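PDB 6FSK: DyP-type peroxidase, which is a heme b enzyme of the dye-decolorizing peroxidase family that probably oxidises dyes and Mn(II) at the expense of hydrogen peroxide. Local coordinates for residues Ile396-Val408 with Leu420-Gln433. The protein carries 1 engineered substitution. Numbering follows the deposited sequence.
Sequences IQESWANAPNFPV and LDGVVPGFDAIIGQ. With HEM (protoporphyrin IX containing Fe), chain C.
One face of the Phe427 ring carries Pro404, with CD over it and CB 4.1 Å from CE1, while Asn402 O approaches obliquely, 3.2 Å from CE2. Trp400 CD1 and Pro407 CB sit over the centres of opposite Phe406 faces. The Gln397 and Asn402 amides carry the side-chain hydrogen bonds near the heme. Asn402 OD1 is gripped from opposite faces of its amide plane, by Gln397 NE2 at 2.9 Å and Gln433 N at 2.8 Å. Gln397 NE2 also donates to Ile431 O at 3.0 Å. Both of its acceptors lie close to the Gln397 amide plane, which fixes the rotation of that group; a bend at chi2 (74°) brings it there. Backbone bonds carry the pairing onward, from Asp428 N to Ala401 O and from Gly426 N to Pro404 O (2.8 Å). Pro425 CG touches Pro407 CD and Val408 CG2, and a water donates to Asn405 OD1 and Val423 O. At the heme end, Ile431 CD1 meets Ala401 CB, and Ile431 CG2 comes within 3.4 Å of heme CHC. Asp428 OD1 accepts from Ile430 N, closing an Asx turn, and from Ile431 N, an Asx motif; OD2 hydrogen-bonds ND1 of His329, the axial iron ligand, and probably orients it. The contact joins helix 393-401 and the connection to helix 408-412 to the loop before strand 441-443, with helix 329-333 alongside and helix 102-109 against Gln397.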
loop_
_atom_site.group_PDB
_atom_site.type_symbol
_atom_site.label_atom_id
_atom_site.label_comp_id
_atom_site.label_asym_id
_atom_site.label_seq_id
_atom_site.Cartn_x
_atom_site.Cartn_y
_atom_site.Cartn_z
ATOM N N ILE A 396 1.720 2.747 -10.803
ATOM C CA ILE A 396 2.695 3.287 -9.921
ATOM C C ILE A 396 3.932 2.404 -9.937
ATOM O O ILE A 396 5.069 2.920 -10.013
ATOM C CB ILE A 396 2.200 3.419 -8.472
ATOM C CG1 ILE A 396 1.071 4.487 -8.310
ATOM C CG2 ILE A 396 3.310 3.793 -7.491
ATOM C CD1 ILE A 396 0.249 4.349 -7.036
ATOM N N GLN A 397 3.708 1.110 -9.748
ATOM C CA GLN A 397 4.827 0.193 -9.719
ATOM C C GLN A 397 5.587 0.185 -11.001
ATOM O O GLN A 397 6.829 0.359 -11.025
ATOM C CB GLN A 397 4.335 -1.184 -9.380
ATOM C CG GLN A 397 5.451 -2.273 -9.204
ATOM C CD GLN A 397 6.211 -2.085 -7.887
ATOM O OE1 GLN A 397 5.643 -2.060 -6.835
ATOM N NE2 GLN A 397 7.510 -1.804 -8.003
ATOM N N GLU A 398 4.881 -0.020 -12.141
ATOM C CA GLU A 398 5.587 -0.235 -13.411
ATOM C C GLU A 398 6.079 1.033 -14.027
ATOM O O GLU A 398 7.219 1.095 -14.543
ATOM C CB GLU A 398 4.648 -0.907 -14.399
ATOM C CG GLU A 398 5.313 -1.255 -15.708
ATOM C CD GLU A 398 4.437 -1.790 -16.808
ATOM O OE1 GLU A 398 3.168 -1.695 -16.772
ATOM O OE2 GLU A 398 5.143 -2.334 -17.759
ATOM N N SER A 399 5.211 2.027 -14.089
ATOM C CA SER A 399 5.489 3.251 -14.822
ATOM C C SER A 399 6.272 4.315 -14.077
ATOM O O SER A 399 6.900 5.156 -14.693
ATOM C CB SER A 399 4.233 3.824 -15.450
ATOM O OG SER A 399 3.808 3.012 -16.573
ATOM N N TRP A 400 6.263 4.287 -12.753
ATOM C CA TRP A 400 6.931 5.273 -11.914
ATOM C C TRP A 400 8.120 4.625 -11.161
ATOM O O TRP A 400 9.260 4.946 -11.468
ATOM C CB TRP A 400 5.938 5.959 -10.973
ATOM C CG TRP A 400 4.940 6.823 -11.704
ATOM C CD1 TRP A 400 4.932 7.188 -13.071
ATOM C CD2 TRP A 400 3.796 7.479 -11.102
ATOM N NE1 TRP A 400 3.844 8.025 -13.311
ATOM C CE2 TRP A 400 3.178 8.246 -12.121
ATOM C CE3 TRP A 400 3.239 7.460 -9.810
ATOM C CZ2 TRP A 400 1.978 8.956 -11.870
ATOM C CZ3 TRP A 400 2.137 8.190 -9.549
ATOM C CH2 TRP A 400 1.524 8.980 -10.600
ATOM N N ALA A 401 7.855 3.754 -10.193
ATOM C CA ALA A 401 8.902 3.148 -9.350
ATOM C C ALA A 401 9.933 2.363 -10.163
ATOM O O ALA A 401 11.137 2.493 -9.879
ATOM C CB ALA A 401 8.286 2.258 -8.286
ATOM N N ASN A 402 9.505 1.612 -11.144
ATOM C CA ASN A 402 10.399 0.734 -11.886
ATOM C C ASN A 402 11.084 1.473 -13.067
ATOM O O ASN A 402 11.849 0.858 -13.818
ATOM C CB ASN A 402 9.619 -0.435 -12.500
ATOM C CG ASN A 402 9.071 -1.434 -11.529
ATOM O OD1 ASN A 402 9.272 -1.352 -10.279
ATOM N ND2 ASN A 402 8.468 -2.459 -12.097
ATOM N N ALA A 403 10.689 2.727 -13.330
ATOM C CA ALA A 403 11.046 3.467 -14.568
ATOM C C ALA A 403 12.195 4.399 -14.255
ATOM O O ALA A 403 12.009 5.431 -13.622
ATOM C CB ALA A 403 9.867 4.270 -15.074
ATOM N N PRO A 404 13.434 4.049 -14.631
ATOM C CA PRO A 404 14.578 4.904 -14.238
ATOM C C PRO A 404 14.580 6.301 -14.808
ATOM O O PRO A 404 15.191 7.184 -14.271
ATOM C CB PRO A 404 15.814 4.085 -14.691
ATOM C CG PRO A 404 15.319 3.159 -15.664
ATOM C CD PRO A 404 13.892 2.831 -15.320
ATOM N N ASN A 405 13.834 6.483 -15.908
ATOM C CA ASN A 405 13.757 7.810 -16.469
ATOM C C ASN A 405 12.623 8.660 -15.944
ATOM O O ASN A 405 12.572 9.843 -16.232
ATOM C CB ASN A 405 13.687 7.749 -17.982
ATOM C CG ASN A 405 14.928 7.162 -18.563
ATOM O OD1 ASN A 405 15.986 7.742 -18.407
ATOM N ND2 ASN A 405 14.815 6.003 -19.106
ATOM N N PHE A 406 11.735 8.066 -15.130
ATOM C CA PHE A 406 10.619 8.821 -14.551
ATOM C C PHE A 406 11.076 9.660 -13.339
ATOM O O PHE A 406 11.763 9.080 -12.481
ATOM C CB PHE A 406 9.467 7.876 -14.134
ATOM C CG PHE A 406 8.312 8.607 -13.538
ATOM C CD1 PHE A 406 7.444 9.283 -14.369
ATOM C CD2 PHE A 406 8.169 8.800 -12.188
ATOM C CE1 PHE A 406 6.365 10.042 -13.894
ATOM C CE2 PHE A 406 7.162 9.587 -11.659
ATOM C CZ PHE A 406 6.239 10.210 -12.511
ATOM N N PRO A 407 10.765 10.957 -13.221
ATOM C CA PRO A 407 9.742 11.678 -13.944
ATOM C C PRO A 407 10.295 12.592 -15.058
ATOM O O PRO A 407 9.542 13.359 -15.644
ATOM C CB PRO A 407 9.183 12.603 -12.875
ATOM C CG PRO A 407 10.328 12.890 -12.036
ATOM C CD PRO A 407 11.102 11.592 -11.952
ATOM N N VAL A 408 11.549 12.438 -15.398
ATOM C CA VAL A 408 12.142 13.260 -16.453
ATOM C C VAL A 408 11.457 12.990 -17.793
ATOM O O VAL A 408 11.155 13.911 -18.587
ATOM C CB VAL A 408 13.706 13.071 -16.514
ATOM C CG1 VAL A 408 14.240 13.744 -17.788
ATOM C CG2 VAL A 408 14.339 13.671 -15.260
ATOM N N LEU A 420 17.261 19.432 -17.347
ATOM C CA LEU A 420 17.060 17.970 -17.190
ATOM C C LEU A 420 17.872 17.173 -18.209
ATOM O O LEU A 420 17.770 15.956 -18.253
ATOM C CB LEU A 420 15.634 17.581 -17.230
ATOM C CG LEU A 420 14.800 18.152 -16.061
ATOM C CD1 LEU A 420 13.356 17.810 -16.243
ATOM C CD2 LEU A 420 15.310 17.675 -14.705
ATOM N N ASP A 421 18.698 17.835 -19.044
ATOM C CA ASP A 421 19.473 17.041 -19.994
ATOM C C ASP A 421 20.410 16.073 -19.255
ATOM O O ASP A 421 21.109 16.456 -18.366
ATOM C CB ASP A 421 20.372 17.964 -20.860
ATOM C CG ASP A 421 19.600 18.816 -21.814
ATOM O OD1 ASP A 421 18.451 18.509 -22.183
ATOM O OD2 ASP A 421 20.193 19.865 -22.242
ATOM N N GLY A 422 20.370 14.824 -19.672
ATOM C CA GLY A 422 21.183 13.792 -19.099
ATOM C C GLY A 422 20.711 13.282 -17.732
ATOM O O GLY A 422 21.371 12.394 -17.141
ATOM N N VAL A 423 19.640 13.869 -17.182
ATOM C CA VAL A 423 19.268 13.447 -15.803
ATOM C C VAL A 423 18.434 12.148 -15.902
ATOM O O VAL A 423 17.400 12.079 -16.631
ATOM C CB VAL A 423 18.415 14.535 -15.108
ATOM C CG1 VAL A 423 17.915 14.038 -13.764
ATOM C CG2 VAL A 423 19.187 15.789 -14.958
ATOM N N VAL A 424 18.865 11.148 -15.155
ATOM C CA VAL A 424 18.309 9.822 -15.115
ATOM C C VAL A 424 18.054 9.535 -13.605
ATOM O O VAL A 424 18.960 9.179 -12.890
ATOM C CB VAL A 424 19.233 8.710 -15.735
ATOM C CG1 VAL A 424 18.485 7.379 -15.689
ATOM C CG2 VAL A 424 19.565 9.081 -17.194
ATOM N N PRO A 425 16.800 9.786 -13.143
ATOM C CA PRO A 425 16.567 9.654 -11.717
ATOM C C PRO A 425 16.956 8.304 -11.134
ATOM O O PRO A 425 17.453 8.237 -10.028
ATOM C CB PRO A 425 15.048 9.845 -11.596
ATOM C CG PRO A 425 14.824 10.923 -12.665
ATOM C CD PRO A 425 15.613 10.369 -13.816
ATOM N N GLY A 426 16.723 7.250 -11.884
ATOM C CA GLY A 426 16.894 5.900 -11.425
ATOM C C GLY A 426 15.682 5.323 -10.748
ATOM O O GLY A 426 14.549 5.811 -10.919
ATOM N N PHE A 427 15.906 4.190 -10.145
ATOM C CA PHE A 427 14.853 3.434 -9.499
ATOM C C PHE A 427 14.448 4.024 -8.141
ATOM O O PHE A 427 15.272 4.565 -7.390
ATOM C CB PHE A 427 15.273 1.927 -9.273
ATOM C CG PHE A 427 15.296 1.140 -10.543
ATOM C CD1 PHE A 427 16.342 1.290 -11.417
ATOM C CD2 PHE A 427 14.267 0.334 -10.895
ATOM C CE1 PHE A 427 16.383 0.588 -12.625
ATOM C CE2 PHE A 427 14.281 -0.361 -12.105
ATOM C CZ PHE A 427 15.354 -0.218 -12.963
ATOM N N ASP A 428 13.175 3.810 -7.802
ATOM C CA ASP A 428 12.728 3.919 -6.433
ATOM C C ASP A 428 13.518 2.844 -5.668
ATOM O O ASP A 428 13.496 1.655 -6.050
ATOM C CB ASP A 428 11.255 3.613 -6.398
ATOM C CG ASP A 428 10.670 3.635 -5.035
ATOM O OD1 ASP A 428 11.245 3.043 -4.060
ATOM O OD2 ASP A 428 9.532 4.220 -4.872
ATOM N N ALA A 429 14.324 3.245 -4.685
ATOM C CA ALA A 429 15.210 2.285 -4.033
ATOM C C ALA A 429 14.535 1.502 -2.960
ATOM O O ALA A 429 15.099 0.561 -2.405
ATOM C CB ALA A 429 16.435 3.020 -3.476
ATOM N N ILE A 430 13.312 1.825 -2.661
ATOM C CA ILE A 430 12.555 1.024 -1.689
ATOM C C ILE A 430 11.799 -0.102 -2.401
ATOM O O ILE A 430 11.917 -1.257 -2.073
ATOM C CB ILE A 430 11.589 1.904 -0.854
ATOM C CG1 ILE A 430 12.337 3.009 -0.169
ATOM C CG2 ILE A 430 10.772 1.064 0.105
ATOM C CD1 ILE A 430 13.329 2.575 0.873
ATOM N N ILE A 431 11.031 0.246 -3.413
ATOM C CA ILE A 431 10.165 -0.701 -4.112
ATOM C C ILE A 431 10.448 -0.921 -5.593
ATOM O O ILE A 431 9.852 -1.789 -6.206
ATOM C CB ILE A 431 8.632 -0.354 -3.968
ATOM C CG1 ILE A 431 8.308 1.003 -4.625
ATOM C CG2 ILE A 431 8.184 -0.300 -2.547
ATOM C CD1 ILE A 431 6.884 1.237 -4.993
ATOM N N GLY A 432 11.318 -0.110 -6.184
ATOM C CA GLY A 432 11.524 -0.278 -7.661
ATOM C C GLY A 432 12.121 -1.614 -8.032
ATOM O O GLY A 432 13.063 -2.070 -7.313
ATOM N N GLN A 433 11.598 -2.289 -9.045
ATOM C CA GLN A 433 12.071 -3.598 -9.443
ATOM C C GLN A 433 12.484 -3.546 -10.873
ATOM O O GLN A 433 11.855 -2.828 -11.709
ATOM C CB GLN A 433 10.942 -4.630 -9.302
ATOM C CG GLN A 433 10.538 -4.822 -7.871
ATOM C CD GLN A 433 9.656 -6.044 -7.617
ATOM O OE1 GLN A 433 10.067 -6.971 -6.870
ATOM N NE2 GLN A 433 8.500 -6.073 -8.249
HETATM C CHA HEM C . 4.574 6.523 1.277
HETATM C CHB HEM C . 7.374 3.007 3.021
HETATM C CHC HEM C . 5.649 0.046 -0.361
HETATM C CHD HEM C . 3.066 3.648 -2.318
HETATM C C1A HEM C . 5.494 5.849 2.082
HETATM C C2A HEM C . 6.187 6.392 3.208
HETATM C C3A HEM C . 6.931 5.405 3.728
HETATM C C4A HEM C . 6.757 4.273 2.870
HETATM C CMA HEM C . 7.876 5.510 4.875
HETATM C CAA HEM C . 6.095 7.836 3.676
HETATM C CBA HEM C . 5.067 8.168 4.750
HETATM C CGA HEM C . 3.649 8.087 4.250
HETATM O O1A HEM C . 3.189 8.979 3.535
HETATM O O2A HEM C . 2.957 7.101 4.611
HETATM C C1B HEM C . 7.176 1.854 2.256
HETATM C C2B HEM C . 7.734 0.600 2.486
HETATM C C3B HEM C . 7.248 -0.281 1.573
HETATM C C4B HEM C . 6.359 0.525 0.724
HETATM C CMB HEM C . 8.751 0.267 3.548
HETATM C CAB HEM C . 7.486 -1.718 1.310
HETATM C CBB HEM C . 7.948 -2.547 2.220
HETATM C C1C HEM C . 4.873 0.713 -1.259
HETATM C C2C HEM C . 4.263 0.247 -2.431
HETATM C C3C HEM C . 3.549 1.249 -3.021
HETATM C C4C HEM C . 3.663 2.385 -2.137
HETATM C CMC HEM C . 4.375 -1.172 -2.921
HETATM C CAC HEM C . 2.793 1.341 -4.300
HETATM C CBC HEM C . 3.065 0.588 -5.386
HETATM C C1D HEM C . 3.236 4.712 -1.428
HETATM C C2D HEM C . 2.429 5.961 -1.590
HETATM C C3D HEM C . 2.840 6.751 -0.526
HETATM C C4D HEM C . 3.885 6.004 0.154
HETATM C CMD HEM C . 1.395 6.272 -2.597
HETATM C CAD HEM C . 2.411 8.178 -0.203
HETATM C CBD HEM C . 3.184 9.212 -0.959
HETATM C CGD HEM C . 2.645 10.600 -0.714
HETATM O O1D HEM C . 3.528 11.430 -0.386
HETATM O O2D HEM C . 1.449 10.809 -0.731
HETATM N NA HEM C . 5.924 4.552 1.793
HETATM N NB HEM C . 6.410 1.823 1.138
HETATM N NC HEM C . 4.589 2.097 -1.164
HETATM N ND HEM C . 4.123 4.827 -0.438
HETATM FE FE HEM C . 5.320 3.364 0.292
HETATM O O HOH W 1 15.924 10.407 -18.203
#